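Local structure of glucokinase (Streptomyces griseus, 3VGL) at residues 26-30 / 46-51; 41-45 / 91-96; 198-202 / 224-228. The protein probably catalyses the ATP-dependent phosphorylation of D-glucose to glucose 6-phosphate, as a zinc-containing glucokinase of the ROK family. All coordinates share one frame; numbering follows the deposited sequence.

Interaction 1 of 3, residues 26-30 / 46-51; sequences LSTFK and AAVAGA
Ser27 and Ala51 make the polar part of this contact. Ser27 OG donates a hydrogen bond of 2.6 Å to Ala51 O. The donor sits 20° from the carbonyl plane. Ser27 OG lies between its own backbone N and carbonyl carbon (chi1 71°), which turns it to the helix. The same hydroxyl is also hydrogen-bonded to Val18 N, so it bridges the last turn of helix 37-52 and strand 13-19.

Strand 29-32 is an outermost strand of the five-stranded mixed sheet, in order 3-2-1-4-5, that belongs to the actin-like ATPase fold of ROK kinases. Helix 37-52 follows it in the chain and packs against the sheet. Ala47 and Ala51 also touch Ala16 of strand 13-19.

The aromatic part belongs to Phe29. Its CG is anti to the backbone N (chi1 175°), and the ring is laid over the helix. Ala47 CA makes a CH-pi contact, 3.6 Å from the Phe29 ring centroid and over its face. Ala46 O lies over the same face, displaced to the rim. Gly50 CA approaches obliquely, 3.8 Å from Phe29 CD1.

Ala47 CB is 3.4 Å from Phe29 CD2. Ala51 CB lies 4.1 Å from Phe29 CB, near the root of the side chain.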
loop_
_atom_site.group_PDB
_atom_site.type_symbol
_atom_site.label_atom_id
_atom_site.label_comp_id
_atom_site.label_asym_id
_atom_site.label_seq_id
_atom_site.Cartn_x
_atom_site.Cartn_y
_atom_site.Cartn_z
ATOM N N LEU A 26 16.746 31.229 -29.492
ATOM C CA LEU A 26 17.607 32.382 -29.807
ATOM C C LEU A 26 18.001 33.244 -28.615
ATOM O O LEU A 26 18.889 34.090 -28.736
ATOM C CB LEU A 26 16.970 33.269 -30.880
ATOM C CG LEU A 26 16.513 32.640 -32.187
ATOM C CD1 LEU A 26 16.001 33.736 -33.095
ATOM C CD2 LEU A 26 17.643 31.855 -32.841
ATOM N N SER A 27 17.331 33.065 -27.477
ATOM C CA SER A 27 17.695 33.788 -26.266
ATOM C C SER A 27 17.255 33.007 -25.035
ATOM O O SER A 27 16.393 32.142 -25.133
ATOM C CB SER A 27 17.051 35.175 -26.242
ATOM O OG SER A 27 15.650 35.095 -26.041
ATOM N N THR A 28 17.850 33.358 -23.896
ATOM C CA THR A 28 17.613 32.686 -22.614
ATOM C C THR A 28 17.406 33.717 -21.517
ATOM O O THR A 28 18.168 34.671 -21.396
ATOM C CB THR A 28 18.840 31.819 -22.231
ATOM O OG1 THR A 28 19.129 30.906 -23.295
ATOM C CG2 THR A 28 18.607 31.057 -20.925
ATOM N N PHE A 29 16.366 33.527 -20.709
ATOM C CA PHE A 29 16.189 34.312 -19.497
ATOM C C PHE A 29 15.703 33.358 -18.414
ATOM O O PHE A 29 14.879 32.503 -18.689
ATOM C CB PHE A 29 15.181 35.449 -19.702
ATOM C CG PHE A 29 14.876 36.232 -18.437
ATOM C CD1 PHE A 29 15.505 37.444 -18.192
ATOM C CD2 PHE A 29 13.979 35.738 -17.490
ATOM C CE1 PHE A 29 15.237 38.178 -17.036
ATOM C CE2 PHE A 29 13.702 36.460 -16.311
ATOM C CZ PHE A 29 14.337 37.691 -16.096
ATOM N N LYS A 30 16.269 33.465 -17.215
ATOM C CA LYS A 30 15.857 32.622 -16.075
ATOM C C LYS A 30 15.657 33.467 -14.828
ATOM O O LYS A 30 16.421 34.397 -14.567
ATOM C CB LYS A 30 16.911 31.551 -15.773
ATOM C CG LYS A 30 17.345 30.699 -16.946
ATOM C CD LYS A 30 18.493 29.774 -16.547
ATOM C CE LYS A 30 19.008 28.956 -17.724
ATOM N NZ LYS A 30 18.186 27.728 -17.943
ATOM N N ALA A 46 9.074 40.430 -16.592
ATOM C CA ALA A 46 10.537 40.576 -16.597
ATOM C C ALA A 46 11.205 39.552 -17.519
ATOM O O ALA A 46 12.158 39.878 -18.242
ATOM C CB ALA A 46 11.092 40.444 -15.201
ATOM N N ALA A 47 10.709 38.316 -17.470
ATOM C CA ALA A 47 11.209 37.244 -18.341
ATOM C C ALA A 47 10.975 37.529 -19.820
ATOM O O ALA A 47 11.879 37.349 -20.657
ATOM C CB ALA A 47 10.583 35.893 -17.953
ATOM N N VAL A 48 9.765 37.976 -20.149
ATOM C CA VAL A 48 9.439 38.339 -21.529
ATOM C C VAL A 48 10.341 39.492 -21.992
ATOM O O VAL A 48 10.938 39.405 -23.062
ATOM C CB VAL A 48 7.931 38.707 -21.710
ATOM C CG1 VAL A 48 7.671 39.314 -23.097
ATOM C CG2 VAL A 48 7.046 37.492 -21.467
ATOM N N ALA A 49 10.463 40.536 -21.181
ATOM C CA ALA A 49 11.326 41.682 -21.521
ATOM C C ALA A 49 12.795 41.276 -21.727
ATOM O O ALA A 49 13.437 41.672 -22.720
ATOM C CB ALA A 49 11.197 42.772 -20.460
ATOM N N GLY A 50 13.313 40.466 -20.801
ATOM C CA GLY A 50 14.696 39.987 -20.881
ATOM C C GLY A 50 14.971 39.102 -22.081
ATOM O O GLY A 50 15.958 39.291 -22.797
ATOM N N ALA A 51 14.105 38.119 -22.316
ATOM C CA ALA A 51 14.294 37.210 -23.454
ATOM C C ALA A 51 14.097 37.923 -24.807
ATOM O O ALA A 51 14.715 37.559 -25.811
ATOM C CB ALA A 51 13.356 36.038 -23.327
#

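Interaction 2 of 3, residues 41-45 / 91-96; sequences VDAIC and KVEQRV
Asp42 OD1 is gripped by two nitrogens of Arg95. Arg95 NH1 donates to Asp42 OD1 at 2.7 Å, with an N-H...O angle of 151°. Arg95 NH2 donates to the same Asp42 OD1 at 2.9 Å and is more bent. This is an end-on salt bridge in which both bonds go to one oxygen. NH1 meets the oxygen nearly along its C-O axis, while NH2 comes from the anti side, out of the carboxylate plane. The oxygen itself lies in the guanidinium plane. The two planar groups are turned 68° apart, so they do not lie flat against each other.

The arginine chain is extended at chi2 and bends at chi3, which carries the guanidinium across Val41 and Cys45. Cys45 SG lies over one guanidinium face, 3.7 Å from Arg95 NE. Val41 CG1 approaches obliquely, 3.6 Å from Arg95 NH1.

The other contacts are apolar. Ile44 CG2 meets Val92 CG2 at 4.0 Å, and these side chains cross at about a right angle. Val96 CG1 is equally far from Cys45 SG. Val41 CG2 touches the aliphatic part of Lys91 at CD.

The contact joins helix 37-52 to helix 88-96, which leads into strand 100-104. Both belong to the actin-like domain built on the sheet whose outermost strands are 29-32 and 100-104. The short segments cross at -47°, with axes 10.3 Å apart. Buried Val41, Ile44 and Val92 form the inner part, with the ion pair at the exposed rim. The two bonds fix the rotation of the guanidinium, and solvent probably weakens the charge attraction there.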
loop_
_atom_site.group_PDB
_atom_site.type_symbol
_atom_site.label_atom_id
_atom_site.label_comp_id
_atom_site.label_asym_id
_atom_site.label_seq_id
_atom_site.Cartn_x
_atom_site.Cartn_y
_atom_site.Cartn_z
ATOM N N VAL A 41 3.182 37.283 -12.043
ATOM C CA VAL A 41 2.911 38.109 -13.226
ATOM C C VAL A 41 4.051 39.103 -13.476
ATOM O O VAL A 41 4.496 39.256 -14.615
ATOM C CB VAL A 41 1.523 38.801 -13.189
ATOM C CG1 VAL A 41 1.336 39.731 -14.407
ATOM C CG2 VAL A 41 0.401 37.768 -13.138
ATOM N N ASP A 42 4.557 39.737 -12.415
ATOM C CA ASP A 42 5.720 40.628 -12.531
ATOM C C ASP A 42 6.925 39.908 -13.142
ATOM O O ASP A 42 7.575 40.446 -14.034
ATOM C CB ASP A 42 6.132 41.198 -11.169
ATOM C CG ASP A 42 5.146 42.230 -10.620
ATOM O OD1 ASP A 42 4.282 42.740 -11.363
ATOM O OD2 ASP A 42 5.259 42.544 -9.422
ATOM N N ALA A 43 7.211 38.695 -12.649
ATOM C CA ALA A 43 8.334 37.895 -13.123
ATOM C C ALA A 43 8.163 37.458 -14.574
ATOM O O ALA A 43 9.136 37.408 -15.323
ATOM C CB ALA A 43 8.531 36.676 -12.228
ATOM N N ILE A 44 6.931 37.128 -14.964
ATOM C CA ILE A 44 6.644 36.800 -16.369
ATOM C C ILE A 44 6.966 37.989 -17.256
ATOM O O ILE A 44 7.589 37.842 -18.303
ATOM C CB ILE A 44 5.184 36.394 -16.606
ATOM C CG1 ILE A 44 4.874 35.068 -15.907
ATOM C CG2 ILE A 44 4.871 36.293 -18.105
ATOM C CD1 ILE A 44 3.382 34.782 -15.796
ATOM N N CYS A 45 6.545 39.170 -16.827
ATOM C CA CYS A 45 6.843 40.380 -17.582
ATOM C C CYS A 45 8.346 40.644 -17.688
ATOM O O CYS A 45 8.838 41.020 -18.766
ATOM C CB CYS A 45 6.092 41.559 -16.971
ATOM S SG CYS A 45 4.322 41.413 -17.253
ATOM N N LYS A 91 -4.159 38.727 -17.766
ATOM C CA LYS A 91 -3.219 39.536 -16.993
ATOM C C LYS A 91 -1.920 39.827 -17.744
ATOM O O LYS A 91 -1.410 40.945 -17.716
ATOM C CB LYS A 91 -2.928 38.878 -15.641
ATOM C CG LYS A 91 -4.038 39.040 -14.625
ATOM C CD LYS A 91 -3.631 38.441 -13.287
ATOM C CE LYS A 91 -4.493 38.985 -12.151
ATOM N NZ LYS A 91 -5.905 38.560 -12.290
ATOM N N VAL A 92 -1.387 38.820 -18.428
ATOM C CA VAL A 92 -0.148 39.002 -19.172
ATOM C C VAL A 92 -0.386 39.805 -20.460
ATOM O O VAL A 92 0.461 40.613 -20.851
ATOM C CB VAL A 92 0.545 37.643 -19.442
ATOM C CG1 VAL A 92 1.804 37.835 -20.295
ATOM C CG2 VAL A 92 0.888 36.975 -18.107
ATOM N N GLU A 93 -1.529 39.588 -21.114
ATOM C CA GLU A 93 -1.838 40.316 -22.359
ATOM C C GLU A 93 -1.922 41.801 -22.103
ATOM O O GLU A 93 -1.375 42.604 -22.860
ATOM C CB GLU A 93 -3.131 39.823 -23.012
ATOM C CG GLU A 93 -2.895 38.641 -23.913
ATOM C CD GLU A 93 -4.104 38.210 -24.716
ATOM O OE1 GLU A 93 -5.236 38.683 -24.454
ATOM O OE2 GLU A 93 -3.912 37.370 -25.614
ATOM N N GLN A 94 -2.583 42.171 -21.014
ATOM C CA GLN A 94 -2.771 43.588 -20.742
ATOM C C GLN A 94 -1.445 44.271 -20.364
ATOM O O GLN A 94 -1.274 45.466 -20.605
ATOM C CB GLN A 94 -3.906 43.806 -19.731
ATOM C CG GLN A 94 -3.511 43.773 -18.278
ATOM C CD GLN A 94 -3.213 45.157 -17.696
ATOM O OE1 GLN A 94 -2.900 45.281 -16.510
ATOM N NE2 GLN A 94 -3.316 46.195 -18.522
ATOM N N ARG A 95 -0.488 43.506 -19.836
ATOM C CA ARG A 95 0.819 44.073 -19.473
ATOM C C ARG A 95 1.925 44.031 -20.536
ATOM O O ARG A 95 2.735 44.961 -20.609
ATOM C CB ARG A 95 1.312 43.513 -18.148
ATOM C CG ARG A 95 0.677 44.232 -16.977
ATOM C CD ARG A 95 1.126 43.670 -15.675
ATOM N NE ARG A 95 2.523 43.982 -15.385
ATOM C CZ ARG A 95 3.120 43.636 -14.249
ATOM N NH1 ARG A 95 2.429 42.996 -13.319
ATOM N NH2 ARG A 95 4.394 43.935 -14.042
ATOM N N VAL A 96 1.965 42.980 -21.353
ATOM C CA VAL A 96 2.985 42.894 -22.409
ATOM C C VAL A 96 2.508 43.444 -23.761
ATOM O O VAL A 96 3.325 43.807 -24.602
ATOM C CB VAL A 96 3.613 41.459 -22.571
ATOM C CG1 VAL A 96 4.111 40.924 -21.229
ATOM C CG2 VAL A 96 2.638 40.476 -23.228
#

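Interaction 3 of 3, residues 198-202 / 224-228; sequences NAAVL and QGDPV
The backbones come closest at Ala199 and Val228, whose CA atoms are 5.4 Å apart, and Val228 N donates a hydrogen bond of 3.3 Å to Asn198 O. That donor stands 33° from the carbonyl plane. Pro227 CD lies 3.3 Å from the same Asn198 O.

Asp226 reaches across to the first turn of helix 200-204. With chi1 at 179° its carboxylate swings away from its own backbone N and reaches the amides of that turn. Asp226 OD1 accepts from Leu202 N at 2.9 Å, with the donor above the carboxylate plane. The same oxygen also accepts a hydrogen bond from a water, 2.6 Å from Asp226 OD1. That water accepts from Val201 N. One carboxylate oxygen thus serves two amides of the turn, one of them through water.

Asp226 is also the N-cap of helix 227-251, where its OD2 bonds Ala229 N. A single buried side chain therefore caps its own helix and binds the start of another. Gly225, just before it, ends helix 215-223 in a Schellman motif with positive phi. The chain passes from one helix to the next in a tight turn.

Val228 supplies the apolar side. Val228 CB lies 3.9 Å from Ala199 CB. Val228 CG1 is equally far from Leu202 CD2, and these side chains cross at about a right angle. Leu202 also touches Ile218 and Ala221 of helix 215-223.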
loop_
_atom_site.group_PDB
_atom_site.type_symbol
_atom_site.label_atom_id
_atom_site.label_comp_id
_atom_site.label_asym_id
_atom_site.label_seq_id
_atom_site.Cartn_x
_atom_site.Cartn_y
_atom_site.Cartn_z
ATOM N N ASN A 198 28.580 6.897 3.145
ATOM C CA ASN A 198 28.396 6.529 1.744
ATOM C C ASN A 198 27.966 7.717 0.875
ATOM O O ASN A 198 27.624 7.546 -0.304
ATOM C CB ASN A 198 27.389 5.378 1.622
ATOM C CG ASN A 198 27.981 4.028 2.008
ATOM O OD1 ASN A 198 29.194 3.814 1.926
ATOM N ND2 ASN A 198 27.115 3.101 2.413
ATOM N N ALA A 199 27.999 8.916 1.463
ATOM C CA ALA A 199 27.567 10.143 0.789
ATOM C C ALA A 199 28.643 11.231 0.760
ATOM O O ALA A 199 28.336 12.400 0.501
ATOM C CB ALA A 199 26.296 10.682 1.446
ATOM N N ALA A 200 29.895 10.853 1.020
ATOM C CA ALA A 200 30.983 11.831 1.130
ATOM C C ALA A 200 31.095 12.782 -0.067
ATOM O O ALA A 200 31.175 14.007 0.112
ATOM C CB ALA A 200 32.317 11.128 1.390
ATOM N N VAL A 201 31.094 12.216 -1.275
ATOM C CA VAL A 201 31.141 13.007 -2.507
ATOM C C VAL A 201 29.918 13.926 -2.629
ATOM O O VAL A 201 30.050 15.121 -2.911
ATOM C CB VAL A 201 31.302 12.102 -3.761
ATOM C CG1 VAL A 201 31.076 12.892 -5.052
ATOM C CG2 VAL A 201 32.675 11.443 -3.772
ATOM N N LEU A 202 28.727 13.374 -2.394
ATOM C CA LEU A 202 27.503 14.165 -2.473
ATOM C C LEU A 202 27.523 15.357 -1.527
ATOM O O LEU A 202 27.256 16.485 -1.944
ATOM C CB LEU A 202 26.271 13.281 -2.207
ATOM C CG LEU A 202 24.887 13.924 -2.076
ATOM C CD1 LEU A 202 24.533 14.662 -3.339
ATOM C CD2 LEU A 202 23.852 12.855 -1.768
ATOM N N GLN A 224 29.917 10.481 -10.476
ATOM C CA GLN A 224 31.201 10.161 -9.845
ATOM C C GLN A 224 31.132 8.871 -9.024
ATOM O O GLN A 224 32.123 8.459 -8.417
ATOM C CB GLN A 224 31.671 11.328 -8.971
ATOM C CG GLN A 224 32.086 12.570 -9.756
ATOM C CD GLN A 224 32.457 13.750 -8.866
ATOM O OE1 GLN A 224 32.139 14.900 -9.178
ATOM N NE2 GLN A 224 33.125 13.472 -7.752
ATOM N N GLY A 225 29.957 8.247 -9.002
ATOM C CA GLY A 225 29.772 6.934 -8.385
ATOM C C GLY A 225 29.447 6.951 -6.902
ATOM O O GLY A 225 29.577 5.925 -6.235
ATOM N N ASP A 226 29.022 8.111 -6.392
ATOM C CA ASP A 226 28.603 8.246 -4.998
ATOM C C ASP A 226 27.460 7.259 -4.761
ATOM O O ASP A 226 26.423 7.352 -5.431
ATOM C CB ASP A 226 28.153 9.691 -4.721
ATOM C CG ASP A 226 27.686 9.908 -3.291
ATOM O OD1 ASP A 226 28.458 10.452 -2.482
ATOM O OD2 ASP A 226 26.535 9.554 -2.966
ATOM N N PRO A 227 27.652 6.284 -3.844
ATOM C CA PRO A 227 26.664 5.207 -3.672
ATOM C C PRO A 227 25.279 5.696 -3.261
ATOM O O PRO A 227 24.272 5.161 -3.749
ATOM C CB PRO A 227 27.263 4.340 -2.560
ATOM C CG PRO A 227 28.705 4.656 -2.556
ATOM C CD PRO A 227 28.844 6.076 -2.997
ATOM N N VAL A 228 25.230 6.684 -2.371
ATOM C CA VAL A 228 23.949 7.239 -1.911
ATOM C C VAL A 228 23.235 7.926 -3.070
ATOM O O VAL A 228 22.014 7.786 -3.220
ATOM C CB VAL A 228 24.134 8.187 -0.692
ATOM C CG1 VAL A 228 22.978 9.205 -0.584
ATOM C CG2 VAL A 228 24.264 7.369 0.593
HETATM O O HOH W 1 30.633 9.270 -1.817
#

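Overall arrangement
Interactions 1 and 2 share helix 37-52, with centres 13 Å apart. Residues 46-51 meet the edge strand and the loop before it, and the adjoining 41-45 meet helix 88-96. Interaction 3 lies apart, about 43 Å from interaction 2 between centres and on the opposite side of the chain's centre. It joins the start of helix 200-204 to the turn between helices 215-223 and 227-251, and uses no strand. All three are partly buried. Interaction 1 has a serine hydroxyl on a helix carbonyl and a ring over the backbone. Interaction 2 has an ion pair at an exposed rim beside aliphatic packing. In interaction 3 the carboxylate is buried and bonds backbone amides instead of an opposite charge.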